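Long-range contacts in sulfur oxygenase/reductase (PDB 6QPA), which probably oxidises and disproportionates elemental sulfur with oxygen at a mononuclear iron held by two histidines and a carboxylate: residues Gly113-Tyr118 with Phe202-Ile207; Ile10-Ile15 with Pro117-Val122; Lys83-His88 with Asp241-Pro246; Phe45-Gln50 with Met74-Tyr79. All coordinates share one frame; numbering follows the deposited sequence.

Interactions 1, 2 and 4 are buried pairings within one antiparallel sheet, while interaction 3 lies at the surface. Interactions 1 and 2 share strand 110-125, which pairs with 193-204 in one and with 7-15 in the other; Pro117 and Tyr118 belong to both. Interaction 4 joins 42-53 to 74-82, the neighbour of 7-15, by a regular ladder of backbone bonds and mixed side chains. Two contacts reach the iron: interaction 1, with a shorter ladder, holds Glu116, and interaction 3, a helix start against a loop, holds His88. Interaction 3 relies on a valine-proline contact and a water bridge instead of direct hydrogen bonds.

Interaction 1 of 4, residues Gly113-Tyr118 with Phe202-Ile207; sequences GPWEPY and FGVSAI
Val204 lies against the indole of Trp115, the two side chains crossing at about a right angle. Its CG1 stands over one face of the six-membered ring, 3.7 Å from the centroid, a CH-pi contact only 13° off the ring normal, while Val204 CG2 is 3.7 Å from Trp115 CZ2. Trp115 turns CG anti to the backbone N (chi1 -174°), which swings the indole across to the valine. With an alanine at Trp115, both methyls of Val204 would probably lose the aromatic face they rest on, opening a gap beside the second subunit, whose Trp166 also meets this indole. Further along, Tyr118 offers its CB to one face of the Phe202 ring, 4.2 Å from the centroid and shifted toward the rim, and its own ring meets Ser205 CB obliquely, CE2 being 3.5 Å away. Three backbone bonds tie the two segments: Ser205 N to Glu116 O at 2.9 Å, Tyr118 N to Gly203 O, and Phe202 N to Tyr118 O. Pro117 sits opposite Val204 in a non-hydrogen-bonded antiparallel pair, as suits a residue without an N-H. Glu116 OE2 binds the iron with His88 and His92, while the hydroxyls of Tyr118 and Ser205 both bond to Glu89. The chemistry thus changes from apolar packing around Val204 to a polar second shell, in which Tyr118 OH also bonds His88 ND1 and is likely to steady that iron ligand.

Interaction 2 of 4, residues Ile10-Ile15 with Pro117-Val122; sequences INMAKI and PYFEVV
The Phe119 ring carries Ile10 CD1 over one face, with the methyl 3.6 Å from Phe119 CD1 and equally near CE1. Met12 reaches the same ring obliquely, its CE 4.0 Å from Phe119 CZ, the two side chains coming from opposite directions. The pyrrolidine ring of Pro117 is met by Met12 SD, 4.0 Å from Pro117 CD, with the methionine lying across it at about a right angle. Met12 can serve both residues because its chain runs extended beyond CG (chi2 166°, chi3 171°), taking sulfur past the proline and the methyl on to the phenylalanine. A serine in place of Phe119 would probably leave Ile10 CD1 and Met12 CE without their shared aromatic partner, with a gap where the ring had filled the space beside them. One backbone hydrogen bond crosses here, from Ile10 N to Pro117 O at 3.0 Å. Pro117 CD also sits 3.0 Å from Ile10 O, so the ring packs closely against the carbonyl of the residue whose N-H is bonded to Pro117 O. The short segments diverge from this point, at 135° between their N-to-C directions. Strand 7-15 lies between 110-125 and 74-82, with Phe77 and Tyr79 touching Ile10. Leu254 of strand 251-259 touches Ile10, Met12 and Phe119, and Gln201 of strand 193-204 packs on Pro117 and Phe119.

Interaction 3 of 4, residues Lys83-His88 with Asp241-Pro246; sequences KDVHSH and DKPPIP. With SO4 (sulfate ion), chain Z.
At the start of the helix that supplies two iron ligands, His88 and His92, Val85 and His86 meet the loop at 241-243. Val85 packs on this loop: its CB lies 3.5 Å from Asp241 O, while CG1 and CG2 make the apolar contact with Pro243 CD, CG1 at 4.1 Å, the two side chains crossing at about a right angle. Beside it, His86 and Asp241 lie alongside one another, pointing the same way, with ring and carboxylate planes 65° apart. Asp241 OD1 comes 3.0 Å from His86 CD2, a carbon, and meets the ring obliquely. The backbones are linked through a water, which accepts from His86 N at 2.9 Å and donates to Asp241 O. Asp84 is the N-cap: its OD1 takes the N-H of Ser87 at 2.7 Å, and the Ser87 hydroxyl as well, so a single carboxylate oxygen accepts both donors of Ser87. A sulfate, probably from the crystallisation liquor, takes the N-H of Asp241 on its O3, 2.8 Å from Asp241 N, and that of Lys242 on its O2; its charge would probably suit two adjacent backbone N-H groups. Deeper in the fold, Val85 and Pro243 both pack on Phe202 of strand 193-204 and on Tyr118 of strand 110-125. Ile245 pairs by backbone with Val204, joining the short, weakly bonded strand 245-246 to strand 193-204 of the sheet.

Interaction 4 of 4, residues Phe45-Gln50 with Met74-Tyr79; sequences FEQLLQ and MGMFQY
Backbone hydrogen bonds set the frame between Phe45-Gln50 and Met74-Tyr79, whose directions differ by 174°. Glu46 pairs with Tyr79 in both directions, and Leu48 does the same with Phe77, Leu48 N reaching Phe77 O at 2.8 Å. Next along, Gln50 N bonds to Gly75 O, but the return bond comes from a side chain: Gln50, extended with CG anti to its N (chi1 -180°), brings OE1 to Gly75 N at 2.9 Å, in the plane of the amide carbonyl and on a lone pair. Among apolar contacts, Leu48 CD1 touches Tyr79 CE1 at 3.5 Å, meeting the ring obliquely, while the CB and CG of Glu46 lie along another part of the same ring. On the other side of the sheet Leu49 CD1 meets Met76 CG at 3.8 Å and Met74 CG at 4.0 Å. There too the amides of Gln47 and Gln78 run side by side, their planes only 10° apart; their NE2 atoms are 3.4 Å apart, two donors, not bonded. Strand 290-305 continues the sheet beyond Phe45, Gln47 and Leu49, and Tyr79 OH bonds to His256. Gln50 OE1 therefore stands in for a backbone carbonyl at this end of the ladder, while its NE2 bonds to Gly52 O, so both ends of the amide are engaged and its rotation is likely to be fixed.

Interaction 1 of 4, residues Gly113-Tyr118 with Phe202-Ile207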
loop_
_atom_site.group_PDB
_atom_site.type_symbol
_atom_site.label_atom_id
_atom_site.label_comp_id
_atom_site.label_asym_id
_atom_site.label_seq_id
_atom_site.Cartn_x
_atom_site.Cartn_y
_atom_site.Cartn_z
ATOM N N GLY A 113 14.438 48.263 -11.505
ATOM C CA GLY A 113 15.787 48.769 -11.654
ATOM C C GLY A 113 16.393 48.424 -13.005
ATOM O O GLY A 113 15.703 47.928 -13.895
ATOM N N PRO A 114 17.711 48.661 -13.186
ATOM C CA PRO A 114 18.625 49.211 -12.178
ATOM C C PRO A 114 18.463 50.721 -12.041
ATOM O O PRO A 114 18.005 51.376 -12.974
ATOM C CB PRO A 114 20.008 48.867 -12.732
ATOM C CG PRO A 114 19.821 49.007 -14.195
ATOM C CD PRO A 114 18.402 48.472 -14.473
ATOM N N TRP A 115 18.771 51.239 -10.858
ATOM C CA TRP A 115 18.871 52.670 -10.610
ATOM C C TRP A 115 20.182 52.857 -9.873
ATOM O O TRP A 115 20.413 52.202 -8.856
ATOM C CB TRP A 115 17.674 53.170 -9.797
ATOM C CG TRP A 115 17.591 54.649 -9.599
ATOM C CD1 TRP A 115 17.676 55.320 -8.410
ATOM C CD2 TRP A 115 17.366 55.652 -10.615
ATOM N NE1 TRP A 115 17.516 56.677 -8.622
ATOM C CE2 TRP A 115 17.338 56.904 -9.966
ATOM C CE3 TRP A 115 17.197 55.606 -12.015
ATOM C CZ2 TRP A 115 17.129 58.103 -10.660
ATOM C CZ3 TRP A 115 17.016 56.798 -12.709
ATOM C CH2 TRP A 115 16.974 58.032 -12.027
ATOM N N GLU A 116 21.075 53.691 -10.406
ATOM C CA GLU A 116 22.441 53.755 -9.887
ATOM C C GLU A 116 22.787 55.177 -9.458
ATOM O O GLU A 116 23.411 55.930 -10.224
ATOM C CB GLU A 116 23.453 53.251 -10.911
ATOM C CG GLU A 116 24.815 52.995 -10.273
ATOM C CD GLU A 116 25.854 52.550 -11.264
ATOM O OE1 GLU A 116 25.855 53.079 -12.387
ATOM O OE2 GLU A 116 26.680 51.687 -10.919
ATOM N N PRO A 117 22.426 55.567 -8.239
ATOM C CA PRO A 117 22.808 56.893 -7.738
ATOM C C PRO A 117 24.250 56.909 -7.254
ATOM O O PRO A 117 24.835 55.882 -6.896
ATOM C CB PRO A 117 21.843 57.129 -6.562
ATOM C CG PRO A 117 20.852 55.971 -6.595
ATOM C CD PRO A 117 21.569 54.851 -7.277
ATOM N N TYR A 118 24.805 58.110 -7.232
ATOM C CA TYR A 118 26.133 58.390 -6.700
ATOM C C TYR A 118 26.033 58.897 -5.262
ATOM O O TYR A 118 25.147 59.702 -4.936
ATOM C CB TYR A 118 26.840 59.442 -7.551
ATOM C CG TYR A 118 27.361 58.971 -8.894
ATOM C CD1 TYR A 118 28.509 58.192 -8.976
ATOM C CD2 TYR A 118 26.741 59.361 -10.091
ATOM C CE1 TYR A 118 29.025 57.779 -10.203
ATOM C CE2 TYR A 118 27.255 58.950 -11.332
ATOM C CZ TYR A 118 28.398 58.159 -11.370
ATOM O OH TYR A 118 28.932 57.743 -12.555
ATOM N N PHE A 202 24.067 62.495 -4.200
ATOM C CA PHE A 202 24.237 63.791 -4.850
ATOM C C PHE A 202 24.058 63.726 -6.363
ATOM O O PHE A 202 24.243 64.743 -7.027
ATOM C CB PHE A 202 25.610 64.420 -4.508
ATOM C CG PHE A 202 26.801 63.668 -5.080
ATOM C CD1 PHE A 202 27.365 62.590 -4.401
ATOM C CD2 PHE A 202 27.354 64.044 -6.293
ATOM C CE1 PHE A 202 28.458 61.897 -4.926
ATOM C CE2 PHE A 202 28.450 63.359 -6.833
ATOM C CZ PHE A 202 28.999 62.274 -6.148
ATOM N N GLY A 203 23.689 62.582 -6.924
ATOM C CA GLY A 203 23.446 62.492 -8.352
ATOM C C GLY A 203 23.191 61.051 -8.741
ATOM O O GLY A 203 23.263 60.140 -7.905
ATOM N N VAL A 204 22.882 60.857 -10.031
ATOM C CA VAL A 204 22.562 59.534 -10.577
ATOM C C VAL A 204 23.276 59.343 -11.907
ATOM O O VAL A 204 23.383 60.280 -12.703
ATOM C CB VAL A 204 21.044 59.332 -10.768
ATOM C CG1 VAL A 204 20.754 57.927 -11.331
ATOM C CG2 VAL A 204 20.311 59.510 -9.431
ATOM N N SER A 205 23.766 58.126 -12.152
ATOM C CA SER A 205 24.362 57.804 -13.445
ATOM C C SER A 205 23.255 57.392 -14.409
ATOM O O SER A 205 22.496 56.460 -14.131
ATOM C CB SER A 205 25.404 56.695 -13.314
ATOM O OG SER A 205 25.871 56.315 -14.601
ATOM N N ALA A 206 23.152 58.088 -15.539
ATOM C CA ALA A 206 22.135 57.730 -16.518
ATOM C C ALA A 206 22.465 56.390 -17.164
ATOM O O ALA A 206 21.625 55.485 -17.230
ATOM C CB ALA A 206 22.028 58.842 -17.566
ATOM N N ILE A 207 23.703 56.252 -17.627
ATOM C CA ILE A 207 24.139 55.021 -18.260
ATOM C C ILE A 207 24.027 53.865 -17.275
ATOM O O ILE A 207 23.494 52.803 -17.602
ATOM C CB ILE A 207 25.574 55.188 -18.793
ATOM C CG1 ILE A 207 25.619 56.191 -19.944
ATOM C CG2 ILE A 207 26.144 53.848 -19.245
ATOM C CD1 ILE A 207 25.024 55.664 -21.241
#

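Interaction 2 of 4, residues Ile10-Ile15 with Pro117-Val122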
loop_
_atom_site.group_PDB
_atom_site.type_symbol
_atom_site.label_atom_id
_atom_site.label_comp_id
_atom_site.label_asym_id
_atom_site.label_seq_id
_atom_site.Cartn_x
_atom_site.Cartn_y
_atom_site.Cartn_z
ATOM N N ILE A 10 25.926 53.118 -6.246
ATOM C CA ILE A 10 25.148 51.984 -5.763
ATOM C C ILE A 10 24.154 51.617 -6.841
ATOM O O ILE A 10 23.164 52.323 -7.047
ATOM C CB ILE A 10 24.441 52.269 -4.434
ATOM C CG1 ILE A 10 25.483 52.663 -3.391
ATOM C CG2 ILE A 10 23.662 51.018 -4.012
ATOM C CD1 ILE A 10 24.904 53.009 -1.997
ATOM N N ASN A 11 24.418 50.510 -7.528
ATOM C CA ASN A 11 23.485 49.970 -8.501
ATOM C C ASN A 11 22.399 49.216 -7.738
ATOM O O ASN A 11 22.671 48.182 -7.119
ATOM C CB ASN A 11 24.224 49.063 -9.481
ATOM C CG ASN A 11 23.403 48.740 -10.686
ATOM O OD1 ASN A 11 22.468 47.955 -10.610
ATOM N ND2 ASN A 11 23.740 49.357 -11.818
ATOM N N MET A 12 21.178 49.738 -7.773
ATOM C CA MET A 12 20.046 49.199 -7.026
ATOM C C MET A 12 19.102 48.518 -8.001
ATOM O O MET A 12 18.666 49.139 -8.979
ATOM C CB MET A 12 19.318 50.303 -6.271
ATOM C CG MET A 12 20.185 51.070 -5.297
ATOM S SD MET A 12 19.340 52.573 -4.783
ATOM C CE MET A 12 20.436 53.114 -3.477
ATOM N N ALA A 13 18.811 47.243 -7.743
ATOM C CA ALA A 13 17.873 46.464 -8.534
ATOM C C ALA A 13 17.069 45.566 -7.607
ATOM O O ALA A 13 17.467 45.297 -6.474
ATOM C CB ALA A 13 18.589 45.599 -9.576
ATOM N N LYS A 14 15.925 45.104 -8.097
ATOM C CA LYS A 14 15.142 44.073 -7.423
ATOM C C LYS A 14 15.005 42.902 -8.379
ATOM O O LYS A 14 14.588 43.078 -9.528
ATOM C CB LYS A 14 13.788 44.600 -6.956
ATOM C CG LYS A 14 13.919 45.626 -5.827
ATOM C CD LYS A 14 12.568 46.110 -5.350
ATOM C CE LYS A 14 12.705 47.028 -4.141
ATOM N NZ LYS A 14 13.334 46.300 -2.982
ATOM N N ILE A 15 15.414 41.720 -7.924
ATOM C CA ILE A 15 15.533 40.569 -8.791
ATOM C C ILE A 15 14.662 39.442 -8.260
ATOM O O ILE A 15 14.328 39.374 -7.067
ATOM C CB ILE A 15 16.999 40.117 -8.933
ATOM C CG1 ILE A 15 17.508 39.541 -7.610
ATOM C CG2 ILE A 15 17.874 41.322 -9.356
ATOM C CD1 ILE A 15 18.906 39.072 -7.667
ATOM N N PRO A 117 22.426 55.567 -8.239
ATOM C CA PRO A 117 22.808 56.893 -7.738
ATOM C C PRO A 117 24.250 56.909 -7.254
ATOM O O PRO A 117 24.835 55.882 -6.896
ATOM C CB PRO A 117 21.843 57.129 -6.562
ATOM C CG PRO A 117 20.852 55.971 -6.595
ATOM C CD PRO A 117 21.569 54.851 -7.277
ATOM N N TYR A 118 24.805 58.110 -7.232
ATOM C CA TYR A 118 26.133 58.390 -6.700
ATOM C C TYR A 118 26.033 58.897 -5.262
ATOM O O TYR A 118 25.147 59.702 -4.936
ATOM C CB TYR A 118 26.840 59.442 -7.551
ATOM C CG TYR A 118 27.361 58.971 -8.894
ATOM C CD1 TYR A 118 28.509 58.192 -8.976
ATOM C CD2 TYR A 118 26.741 59.361 -10.091
ATOM C CE1 TYR A 118 29.025 57.779 -10.203
ATOM C CE2 TYR A 118 27.255 58.950 -11.332
ATOM C CZ TYR A 118 28.398 58.159 -11.370
ATOM O OH TYR A 118 28.932 57.743 -12.555
ATOM N N PHE A 119 26.948 58.426 -4.402
ATOM C CA PHE A 119 26.923 58.764 -2.988
ATOM C C PHE A 119 28.263 59.306 -2.529
ATOM O O PHE A 119 29.327 58.786 -2.877
ATOM C CB PHE A 119 26.539 57.557 -2.114
ATOM C CG PHE A 119 25.127 57.140 -2.302
ATOM C CD1 PHE A 119 24.785 56.314 -3.349
ATOM C CD2 PHE A 119 24.131 57.625 -1.472
ATOM C CE1 PHE A 119 23.472 55.952 -3.554
ATOM C CE2 PHE A 119 22.817 57.278 -1.671
ATOM C CZ PHE A 119 22.486 56.423 -2.720
ATOM N N GLU A 120 28.183 60.341 -1.723
ATOM C CA GLU A 120 29.316 60.862 -1.000
ATOM C C GLU A 120 29.388 60.204 0.371
ATOM O O GLU A 120 28.367 60.012 1.037
ATOM C CB GLU A 120 29.180 62.384 -0.874
ATOM C CG GLU A 120 30.110 63.004 0.133
ATOM C CD GLU A 120 29.804 64.473 0.390
ATOM O OE1 GLU A 120 28.957 65.058 -0.330
ATOM O OE2 GLU A 120 30.421 65.031 1.318
ATOM N N VAL A 121 30.598 59.841 0.780
ATOM C CA VAL A 121 30.826 59.306 2.114
ATOM C C VAL A 121 31.011 60.504 3.037
ATOM O O VAL A 121 32.078 61.105 3.081
ATOM C CB VAL A 121 32.021 58.354 2.152
ATOM C CG1 VAL A 121 32.216 57.815 3.577
ATOM C CG2 VAL A 121 31.785 57.196 1.191
ATOM N N VAL A 122 29.949 60.852 3.764
ATOM C CA VAL A 122 29.960 62.013 4.656
ATOM C C VAL A 122 30.880 61.765 5.842
ATOM O O VAL A 122 31.655 62.636 6.248
ATOM C CB VAL A 122 28.527 62.317 5.134
ATOM C CG1 VAL A 122 28.540 63.391 6.181
ATOM C CG2 VAL A 122 27.627 62.691 3.951
#

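Interaction 3 of 4, residues Lys83-His88 with Asp241-Pro246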
loop_
_atom_site.group_PDB
_atom_site.type_symbol
_atom_site.label_atom_id
_atom_site.label_comp_id
_atom_site.label_asym_id
_atom_site.label_seq_id
_atom_site.Cartn_x
_atom_site.Cartn_y
_atom_site.Cartn_z
ATOM N N LYS A 83 37.532 56.645 -7.505
ATOM C CA LYS A 83 38.252 57.870 -7.176
ATOM C C LYS A 83 37.373 59.091 -7.395
ATOM O O LYS A 83 37.471 60.068 -6.645
ATOM C CB LYS A 83 39.527 57.990 -8.011
ATOM C CG LYS A 83 40.586 56.956 -7.691
ATOM C CD LYS A 83 41.843 57.162 -8.543
ATOM C CE LYS A 83 42.906 56.099 -8.250
ATOM N NZ LYS A 83 44.076 56.230 -9.184
ATOM N N ASP A 84 36.506 59.052 -8.411
ATOM C CA ASP A 84 35.644 60.177 -8.737
ATOM C C ASP A 84 34.543 59.705 -9.667
ATOM O O ASP A 84 34.583 58.589 -10.194
ATOM C CB ASP A 84 36.437 61.323 -9.373
ATOM C CG ASP A 84 37.369 60.844 -10.468
ATOM O OD1 ASP A 84 36.947 60.064 -11.353
ATOM O OD2 ASP A 84 38.549 61.223 -10.425
ATOM N N VAL A 85 33.573 60.597 -9.890
ATOM C CA VAL A 85 32.463 60.293 -10.784
ATOM C C VAL A 85 32.980 59.996 -12.184
ATOM O O VAL A 85 32.553 59.030 -12.823
ATOM C CB VAL A 85 31.462 61.464 -10.788
ATOM C CG1 VAL A 85 30.493 61.362 -11.969
ATOM C CG2 VAL A 85 30.701 61.505 -9.483
ATOM N N HIS A 86 33.943 60.795 -12.662
ATOM C CA HIS A 86 34.409 60.656 -14.038
ATOM C C HIS A 86 34.956 59.264 -14.299
ATOM O O HIS A 86 34.771 58.713 -15.388
ATOM C CB HIS A 86 35.496 61.687 -14.364
ATOM C CG HIS A 86 36.002 61.581 -15.775
ATOM N ND1 HIS A 86 37.102 60.822 -16.122
ATOM C CD2 HIS A 86 35.527 62.098 -16.935
ATOM C CE1 HIS A 86 37.299 60.898 -17.425
ATOM N NE2 HIS A 86 36.360 61.671 -17.942
ATOM N N SER A 87 35.655 58.692 -13.319
ATOM C CA SER A 87 36.209 57.359 -13.505
ATOM C C SER A 87 35.109 56.340 -13.749
ATOM O O SER A 87 35.229 55.487 -14.636
ATOM C CB SER A 87 37.068 56.978 -12.306
ATOM O OG SER A 87 38.183 57.857 -12.236
ATOM N N HIS A 88 34.024 56.419 -12.987
ATOM C CA HIS A 88 32.931 55.478 -13.192
ATOM C C HIS A 88 32.278 55.682 -14.554
ATOM O O HIS A 88 32.030 54.716 -15.288
ATOM C CB HIS A 88 31.912 55.618 -12.061
ATOM C CG HIS A 88 30.728 54.705 -12.181
ATOM N ND1 HIS A 88 29.447 55.174 -12.389
ATOM C CD2 HIS A 88 30.628 53.357 -12.124
ATOM C CE1 HIS A 88 28.608 54.154 -12.445
ATOM N NE2 HIS A 88 29.299 53.040 -12.279
ATOM N N ASP A 241 31.848 64.493 -16.003
ATOM C CA ASP A 241 32.622 64.726 -14.787
ATOM C C ASP A 241 31.740 64.757 -13.545
ATOM O O ASP A 241 32.214 64.478 -12.437
ATOM C CB ASP A 241 33.326 66.078 -14.876
ATOM C CG ASP A 241 34.571 66.035 -15.698
ATOM O OD1 ASP A 241 35.039 64.926 -16.026
ATOM O OD2 ASP A 241 35.075 67.123 -16.029
ATOM N N LYS A 242 30.491 65.172 -13.702
ATOM C CA LYS A 242 29.487 65.256 -12.663
ATOM C C LYS A 242 28.305 64.384 -13.057
ATOM O O LYS A 242 28.073 64.177 -14.251
ATOM C CB LYS A 242 29.031 66.711 -12.478
ATOM C CG LYS A 242 30.143 67.639 -12.036
ATOM C CD LYS A 242 29.673 69.079 -11.959
ATOM C CE LYS A 242 30.800 69.997 -11.498
ATOM N NZ LYS A 242 30.353 71.424 -11.427
ATOM N N PRO A 243 27.547 63.859 -12.101
ATOM C CA PRO A 243 26.398 63.017 -12.458
ATOM C C PRO A 243 25.494 63.758 -13.421
ATOM O O PRO A 243 25.235 64.955 -13.231
ATOM C CB PRO A 243 25.701 62.771 -11.110
ATOM C CG PRO A 243 26.830 62.921 -10.080
ATOM C CD PRO A 243 27.704 64.009 -10.638
ATOM N N PRO A 244 25.072 63.115 -14.516
ATOM C CA PRO A 244 24.136 63.796 -15.429
ATOM C C PRO A 244 22.782 64.049 -14.790
ATOM O O PRO A 244 22.183 65.113 -14.985
ATOM C CB PRO A 244 23.997 62.807 -16.598
ATOM C CG PRO A 244 24.933 61.672 -16.309
ATOM C CD PRO A 244 25.301 61.711 -14.885
ATOM N N ILE A 245 22.283 63.085 -14.027
ATOM C CA ILE A 245 20.962 63.182 -13.421
ATOM C C ILE A 245 21.149 63.792 -12.036
ATOM O O ILE A 245 22.011 63.336 -11.279
ATOM C CB ILE A 245 20.288 61.804 -13.364
ATOM C CG1 ILE A 245 20.070 61.264 -14.776
ATOM C CG2 ILE A 245 18.960 61.860 -12.605
ATOM C CD1 ILE A 245 19.630 59.789 -14.767
ATOM N N PRO A 246 20.422 64.857 -11.695
ATOM C CA PRO A 246 20.567 65.472 -10.364
ATOM C C PRO A 246 20.180 64.508 -9.250
ATOM O O PRO A 246 19.370 63.597 -9.443
ATOM C CB PRO A 246 19.602 66.663 -10.409
ATOM C CG PRO A 246 19.362 66.914 -11.868
ATOM C CD PRO A 246 19.477 65.586 -12.555
HETATM S S SO4 Z . 30.089 67.566 -16.798
HETATM O O1 SO4 Z . 29.161 67.888 -17.881
HETATM O O2 SO4 Z . 29.409 66.679 -15.858
HETATM O O3 SO4 Z . 31.257 66.880 -17.344
HETATM O O4 SO4 Z . 30.523 68.786 -16.104
HETATM O O HOH W 1 34.469 63.482 -11.721
#

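Interaction 4 of 4, residues Phe45-Gln50 with Met74-Tyr79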
loop_
_atom_site.group_PDB
_atom_site.type_symbol
_atom_site.label_atom_id
_atom_site.label_comp_id
_atom_site.label_asym_id
_atom_site.label_seq_id
_atom_site.Cartn_x
_atom_site.Cartn_y
_atom_site.Cartn_z
ATOM N N PHE A 45 34.384 47.000 -4.495
ATOM C CA PHE A 45 32.958 46.780 -4.671
ATOM C C PHE A 45 32.388 45.967 -3.513
ATOM O O PHE A 45 33.118 45.327 -2.748
ATOM C CB PHE A 45 32.656 46.109 -6.025
ATOM C CG PHE A 45 33.061 44.669 -6.111
ATOM C CD1 PHE A 45 32.205 43.657 -5.672
ATOM C CD2 PHE A 45 34.291 44.315 -6.653
ATOM C CE1 PHE A 45 32.579 42.305 -5.747
ATOM C CE2 PHE A 45 34.676 42.952 -6.750
ATOM C CZ PHE A 45 33.819 41.955 -6.289
ATOM N N GLU A 46 31.058 46.025 -3.391
ATOM C CA GLU A 46 30.286 45.248 -2.425
ATOM C C GLU A 46 29.067 44.722 -3.156
ATOM O O GLU A 46 28.311 45.513 -3.717
ATOM C CB GLU A 46 29.827 46.097 -1.230
ATOM C CG GLU A 46 30.914 46.849 -0.522
ATOM C CD GLU A 46 31.638 45.989 0.488
ATOM O OE1 GLU A 46 31.184 44.858 0.712
ATOM O OE2 GLU A 46 32.657 46.438 1.049
ATOM N N GLN A 47 28.896 43.407 -3.196
ATOM C CA GLN A 47 27.688 42.810 -3.749
ATOM C C GLN A 47 26.784 42.413 -2.584
ATOM O O GLN A 47 27.111 41.507 -1.803
ATOM C CB GLN A 47 28.006 41.620 -4.656
ATOM C CG GLN A 47 26.783 41.136 -5.456
ATOM C CD GLN A 47 27.047 39.878 -6.271
ATOM O OE1 GLN A 47 27.574 38.890 -5.758
ATOM N NE2 GLN A 47 26.668 39.907 -7.547
ATOM N N LEU A 48 25.663 43.115 -2.441
ATOM C CA LEU A 48 24.772 42.934 -1.305
ATOM C C LEU A 48 23.457 42.338 -1.785
ATOM O O LEU A 48 22.817 42.887 -2.687
ATOM C CB LEU A 48 24.528 44.267 -0.609
ATOM C CG LEU A 48 25.738 45.065 -0.130
ATOM C CD1 LEU A 48 25.281 46.396 0.475
ATOM C CD2 LEU A 48 26.507 44.268 0.916
ATOM N N LEU A 49 23.057 41.221 -1.188
ATOM C CA LEU A 49 21.783 40.582 -1.485
ATOM C C LEU A 49 20.852 40.753 -0.290
ATOM O O LEU A 49 21.231 40.444 0.842
ATOM C CB LEU A 49 21.975 39.092 -1.815
ATOM C CG LEU A 49 20.690 38.389 -2.261
ATOM C CD1 LEU A 49 20.181 39.026 -3.557
ATOM C CD2 LEU A 49 20.914 36.884 -2.450
ATOM N N GLN A 50 19.645 41.255 -0.523
ATOM C CA GLN A 50 18.744 41.487 0.606
ATOM C C GLN A 50 18.289 40.169 1.223
ATOM O O GLN A 50 17.975 39.212 0.512
ATOM C CB GLN A 50 17.526 42.301 0.184
ATOM C CG GLN A 50 16.572 42.564 1.331
ATOM C CD GLN A 50 15.386 43.389 0.886
ATOM O OE1 GLN A 50 15.118 43.518 -0.306
ATOM N NE2 GLN A 50 14.674 43.948 1.836
ATOM N N MET A 74 13.728 40.470 -4.442
ATOM C CA MET A 74 14.656 40.788 -3.371
ATOM C C MET A 74 15.601 41.873 -3.855
ATOM O O MET A 74 15.942 41.924 -5.040
ATOM C CB MET A 74 15.417 39.533 -2.943
ATOM C CG MET A 74 16.254 38.926 -4.040
ATOM S SD MET A 74 16.586 37.169 -3.706
ATOM C CE MET A 74 16.884 37.209 -1.954
ATOM N N GLY A 75 15.985 42.765 -2.950
ATOM C CA GLY A 75 16.915 43.815 -3.314
ATOM C C GLY A 75 18.289 43.243 -3.617
ATOM O O GLY A 75 18.725 42.260 -3.018
ATOM N N MET A 76 18.963 43.846 -4.588
ATOM C CA MET A 76 20.347 43.501 -4.899
ATOM C C MET A 76 21.078 44.810 -5.140
ATOM O O MET A 76 20.765 45.523 -6.094
ATOM C CB MET A 76 20.447 42.578 -6.105
ATOM C CG MET A 76 21.568 41.566 -5.972
ATOM S SD MET A 76 22.968 42.108 -6.926
ATOM C CE MET A 76 22.358 41.744 -8.585
ATOM N N PHE A 77 21.989 45.158 -4.242
ATOM C CA PHE A 77 22.729 46.413 -4.300
ATOM C C PHE A 77 24.183 46.097 -4.580
ATOM O O PHE A 77 24.801 45.329 -3.838
ATOM C CB PHE A 77 22.658 47.195 -2.983
ATOM C CG PHE A 77 21.344 47.876 -2.721
ATOM C CD1 PHE A 77 20.189 47.498 -3.380
ATOM C CD2 PHE A 77 21.277 48.911 -1.789
ATOM C CE1 PHE A 77 18.977 48.127 -3.115
ATOM C CE2 PHE A 77 20.079 49.556 -1.525
ATOM C CZ PHE A 77 18.918 49.159 -2.195
ATOM N N GLN A 78 24.740 46.706 -5.609
ATOM C CA GLN A 78 26.157 46.543 -5.910
ATOM C C GLN A 78 26.838 47.887 -5.682
ATOM O O GLN A 78 26.565 48.849 -6.401
ATOM C CB GLN A 78 26.370 46.026 -7.337
ATOM C CG GLN A 78 25.936 44.565 -7.550
ATOM C CD GLN A 78 26.006 44.092 -9.013
ATOM O OE1 GLN A 78 25.625 44.813 -9.934
ATOM N NE2 GLN A 78 26.502 42.874 -9.218
ATOM N N TYR A 79 27.676 47.977 -4.652
ATOM C CA TYR A 79 28.530 49.147 -4.506
ATOM C C TYR A 79 29.698 49.013 -5.456
ATOM O O TYR A 79 30.378 47.990 -5.445
ATOM C CB TYR A 79 29.116 49.293 -3.101
ATOM C CG TYR A 79 28.181 49.537 -1.950
ATOM C CD1 TYR A 79 26.819 49.311 -2.053
ATOM C CD2 TYR A 79 28.691 49.968 -0.731
ATOM C CE1 TYR A 79 25.983 49.519 -0.974
ATOM C CE2 TYR A 79 27.872 50.187 0.355
ATOM C CZ TYR A 79 26.518 49.961 0.238
ATOM O OH TYR A 79 25.711 50.176 1.342
#